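Alr3699 protein (Nostoc sp., PDB 4XSO) probably belongs to the glycosyltransferases of the GT-B fold, with two Rossmann-like domains, though its precise function is not established. Local coordinates at residues F296-P309 and A357-D369. Sequence-based numbering, arbitrary orientation.
Sequences FGRVIVEAMLCGKP and ASNAQAIASQRFD
Gln361 reaches Leu305 because its CG points away from the backbone N (chi1 -167°) and its chain runs on extended, while Phe368, its ring swung anti to its own carbonyl carbon (chi1 -51°), meets Val301 and Phe296. Gln361 NE2 donates a nearly straight bond to Leu305 O (2.8 Å); NE2 stands above the Leu305 carbonyl plane, and Leu305 O lies in the plane of the amide. A long amide suits a helix end, where carbonyls lack a next turn. Gly307 closes the helix in a Schellman motif, whose positive phi favours glycine, and brings its O to Ala357 CB (3.4 Å). Ala360 and Ala364 let the segment axes approach to 8.0 Å: Ala364 CB touches Met304 CB (3.7 Å) and Leu305 CD2 (3.8 Å), and the bent methionine chain lays CE against Ala360 CB. At the other end, Val301 CG2 sits over one face of the Phe368 ring, Arg367 CB covering the opposite face, and Phe296 turns its edge to Phe368 in an offset edge-to-face pair, planes at 86°. Helix 298-305 packs on strand 310-313 of the C-terminal Rossmann-like domain; helix 350-368 crosses it and leads into helix 370-382, capped by Asp369, consistent with the GT-B C-terminal helix that returns to the N-terminal domain.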
# COMPACT_ATOMS: atom_id res chain seq x y z
N PHE A 296 -7.32 -18.16 22.58
CA PHE A 296 -6.53 -19.24 23.16
C PHE A 296 -6.11 -18.82 24.60
O PHE A 296 -5.32 -17.88 24.78
CB PHE A 296 -5.21 -19.35 22.39
CG PHE A 296 -4.34 -20.50 22.84
CD1 PHE A 296 -3.48 -20.40 23.91
CD2 PHE A 296 -4.40 -21.74 22.14
CE1 PHE A 296 -2.67 -21.49 24.28
CE2 PHE A 296 -3.60 -22.81 22.51
CZ PHE A 296 -2.75 -22.68 23.58
N GLY A 297 -6.56 -19.45 25.63
CA GLY A 297 -6.11 -18.95 26.94
C GLY A 297 -4.75 -19.49 27.35
O GLY A 297 -4.67 -20.65 27.80
N ARG A 298 -3.67 -18.70 27.20
CA ARG A 298 -2.32 -19.21 27.57
C ARG A 298 -2.35 -19.70 29.03
O ARG A 298 -1.86 -20.77 29.39
CB ARG A 298 -1.21 -18.16 27.34
CG ARG A 298 -0.97 -17.84 25.85
CD ARG A 298 0.05 -16.72 25.60
NE ARG A 298 1.39 -17.04 26.12
CZ ARG A 298 2.27 -17.87 25.54
NH1 ARG A 298 2.04 -18.41 24.34
NH2 ARG A 298 3.43 -18.13 26.13
N VAL A 299 -3.03 -18.95 29.89
CA VAL A 299 -3.07 -19.27 31.31
C VAL A 299 -3.69 -20.62 31.63
O VAL A 299 -3.31 -21.31 32.60
CB VAL A 299 -3.85 -18.17 32.09
CG1 VAL A 299 -4.21 -18.60 33.47
CG2 VAL A 299 -2.98 -16.91 32.14
N ILE A 300 -4.66 -20.99 30.84
CA ILE A 300 -5.37 -22.24 31.01
C ILE A 300 -4.32 -23.34 30.69
O ILE A 300 -4.11 -24.22 31.46
CB ILE A 300 -6.54 -22.34 30.06
CG1 ILE A 300 -7.59 -21.25 30.40
CG2 ILE A 300 -7.15 -23.73 30.11
CD1 ILE A 300 -8.72 -21.18 29.34
N VAL A 301 -3.70 -23.28 29.54
CA VAL A 301 -2.60 -24.25 29.25
C VAL A 301 -1.48 -24.26 30.27
O VAL A 301 -1.00 -25.30 30.65
CB VAL A 301 -2.03 -24.05 27.84
CG1 VAL A 301 -0.88 -25.06 27.57
CG2 VAL A 301 -3.13 -24.25 26.83
N GLU A 302 -1.10 -23.10 30.78
CA GLU A 302 -0.02 -23.04 31.76
C GLU A 302 -0.39 -23.74 33.03
O GLU A 302 0.38 -24.50 33.57
CB GLU A 302 0.41 -21.60 32.01
CG GLU A 302 1.16 -21.13 30.78
CD GLU A 302 1.62 -19.70 30.86
OE1 GLU A 302 0.78 -18.83 31.18
OE2 GLU A 302 2.81 -19.47 30.53
N ALA A 303 -1.63 -23.56 33.45
CA ALA A 303 -2.14 -24.18 34.66
C ALA A 303 -2.14 -25.70 34.54
O ALA A 303 -1.76 -26.42 35.47
CB ALA A 303 -3.53 -23.63 34.92
N MET A 304 -2.53 -26.17 33.35
CA MET A 304 -2.61 -27.60 33.04
C MET A 304 -1.18 -28.18 33.08
O MET A 304 -0.93 -29.22 33.68
CB MET A 304 -3.26 -27.79 31.67
CG MET A 304 -4.75 -27.41 31.61
SD MET A 304 -5.51 -27.56 29.95
CE MET A 304 -6.17 -29.10 30.30
N LEU A 305 -0.24 -27.51 32.46
CA LEU A 305 1.15 -27.99 32.45
C LEU A 305 1.71 -27.97 33.82
O LEU A 305 2.67 -28.71 34.11
CB LEU A 305 1.99 -27.09 31.53
CG LEU A 305 1.75 -27.27 30.05
CD1 LEU A 305 2.39 -26.12 29.29
CD2 LEU A 305 2.31 -28.58 29.59
N CYS A 306 1.17 -27.11 34.71
CA CYS A 306 1.65 -27.11 36.09
C CYS A 306 1.00 -28.25 36.83
O CYS A 306 1.18 -28.41 38.03
CB CYS A 306 1.38 -25.82 36.85
SG CYS A 306 2.22 -24.36 36.29
N GLY A 307 0.17 -29.03 36.16
CA GLY A 307 -0.49 -30.08 36.88
C GLY A 307 -1.53 -29.58 37.86
O GLY A 307 -1.69 -30.18 38.87
N LYS A 308 -2.25 -28.52 37.57
CA LYS A 308 -3.25 -27.98 38.50
C LYS A 308 -4.67 -28.13 37.99
O LYS A 308 -4.92 -28.15 36.79
CB LYS A 308 -2.98 -26.49 38.73
CG LYS A 308 -1.70 -26.24 39.53
CD LYS A 308 -1.92 -26.98 40.85
CE LYS A 308 -1.01 -26.61 41.94
NZ LYS A 308 -1.35 -27.48 43.07
N PRO A 309 -5.61 -28.27 38.91
CA PRO A 309 -6.99 -28.19 38.45
C PRO A 309 -7.20 -26.78 37.90
O PRO A 309 -6.68 -25.80 38.48
CB PRO A 309 -7.78 -28.30 39.74
CG PRO A 309 -6.86 -28.89 40.75
CD PRO A 309 -5.53 -28.32 40.39
N ALA A 357 -6.25 -33.12 37.63
CA ALA A 357 -5.06 -32.28 37.58
C ALA A 357 -3.91 -33.07 36.93
O ALA A 357 -3.19 -32.57 36.07
CB ALA A 357 -4.68 -31.80 38.98
N SER A 358 -3.83 -34.34 37.25
CA SER A 358 -2.82 -35.18 36.66
C SER A 358 -3.16 -35.46 35.16
O SER A 358 -2.28 -35.41 34.30
CB SER A 358 -2.74 -36.44 37.49
OG SER A 358 -1.92 -37.34 36.84
N ASN A 359 -4.44 -35.66 34.83
CA ASN A 359 -4.87 -35.80 33.42
C ASN A 359 -4.45 -34.55 32.63
O ASN A 359 -3.88 -34.64 31.51
CB ASN A 359 -6.42 -35.96 33.31
CG ASN A 359 -6.90 -37.28 33.84
OD1 ASN A 359 -6.10 -38.16 34.13
ND2 ASN A 359 -8.22 -37.43 33.96
N ALA A 360 -4.68 -33.38 33.24
CA ALA A 360 -4.36 -32.12 32.60
C ALA A 360 -2.89 -31.96 32.20
O ALA A 360 -2.57 -31.59 31.07
CB ALA A 360 -4.82 -30.97 33.49
N GLN A 361 -1.97 -32.27 33.11
CA GLN A 361 -0.55 -32.20 32.80
C GLN A 361 -0.24 -33.09 31.62
O GLN A 361 0.51 -32.66 30.74
CB GLN A 361 0.33 -32.53 34.02
CG GLN A 361 1.78 -32.16 33.78
CD GLN A 361 2.61 -32.19 35.07
OE1 GLN A 361 2.78 -33.24 35.64
NE2 GLN A 361 3.05 -31.01 35.57
N ALA A 362 -0.78 -34.31 31.62
CA ALA A 362 -0.49 -35.32 30.58
C ALA A 362 -1.01 -34.84 29.23
O ALA A 362 -0.27 -34.91 28.26
CB ALA A 362 -1.14 -36.67 30.90
N ILE A 363 -2.29 -34.40 29.16
CA ILE A 363 -2.83 -34.00 27.91
C ILE A 363 -2.17 -32.71 27.40
O ILE A 363 -1.90 -32.59 26.20
CB ILE A 363 -4.41 -33.96 27.93
CG1 ILE A 363 -4.96 -33.63 26.52
CG2 ILE A 363 -4.97 -32.94 28.86
CD1 ILE A 363 -4.73 -34.77 25.56
N ALA A 364 -1.89 -31.74 28.27
CA ALA A 364 -1.33 -30.47 27.79
C ALA A 364 0.14 -30.69 27.29
O ALA A 364 0.64 -30.02 26.35
CB ALA A 364 -1.37 -29.44 28.92
N SER A 365 0.84 -31.60 27.95
CA SER A 365 2.21 -31.90 27.54
C SER A 365 2.19 -32.48 26.11
O SER A 365 3.08 -32.23 25.31
CB SER A 365 2.83 -32.90 28.55
OG SER A 365 2.98 -32.23 29.79
N GLN A 366 1.19 -33.31 25.85
CA GLN A 366 1.05 -33.88 24.52
C GLN A 366 0.69 -32.84 23.45
O GLN A 366 1.31 -32.82 22.36
CB GLN A 366 0.11 -35.10 24.58
CG GLN A 366 -0.32 -35.67 23.24
CD GLN A 366 -1.61 -36.50 23.34
OE1 GLN A 366 -1.69 -37.43 24.13
NE2 GLN A 366 -2.63 -36.13 22.56
N ARG A 367 -0.32 -32.00 23.70
CA ARG A 367 -0.83 -31.05 22.67
C ARG A 367 -0.09 -29.75 22.47
O ARG A 367 -0.14 -29.20 21.43
CB ARG A 367 -2.29 -30.70 23.09
CG ARG A 367 -3.19 -31.94 23.23
CD ARG A 367 -4.64 -31.59 23.68
NE ARG A 367 -5.28 -30.77 22.65
CZ ARG A 367 -6.38 -30.03 22.81
NH1 ARG A 367 -7.03 -29.98 23.96
NH2 ARG A 367 -6.83 -29.32 21.78
N PHE A 368 0.54 -29.20 23.52
CA PHE A 368 1.05 -27.85 23.50
C PHE A 368 2.58 -27.75 23.74
O PHE A 368 3.12 -26.67 23.98
CB PHE A 368 0.30 -27.03 24.51
CG PHE A 368 -1.18 -27.16 24.37
CD1 PHE A 368 -1.81 -26.74 23.21
CD2 PHE A 368 -1.93 -27.75 25.36
CE1 PHE A 368 -3.21 -26.88 23.10
CE2 PHE A 368 -3.33 -27.93 25.24
CZ PHE A 368 -3.95 -27.49 24.14
N ASP A 369 3.26 -28.89 23.63
CA ASP A 369 4.74 -28.90 23.72
C ASP A 369 5.32 -28.06 22.58
O ASP A 369 5.03 -28.30 21.42
CB ASP A 369 5.22 -30.33 23.72
CG ASP A 369 6.72 -30.47 23.98
OD1 ASP A 369 7.47 -29.48 23.89
OD2 ASP A 369 7.12 -31.62 24.28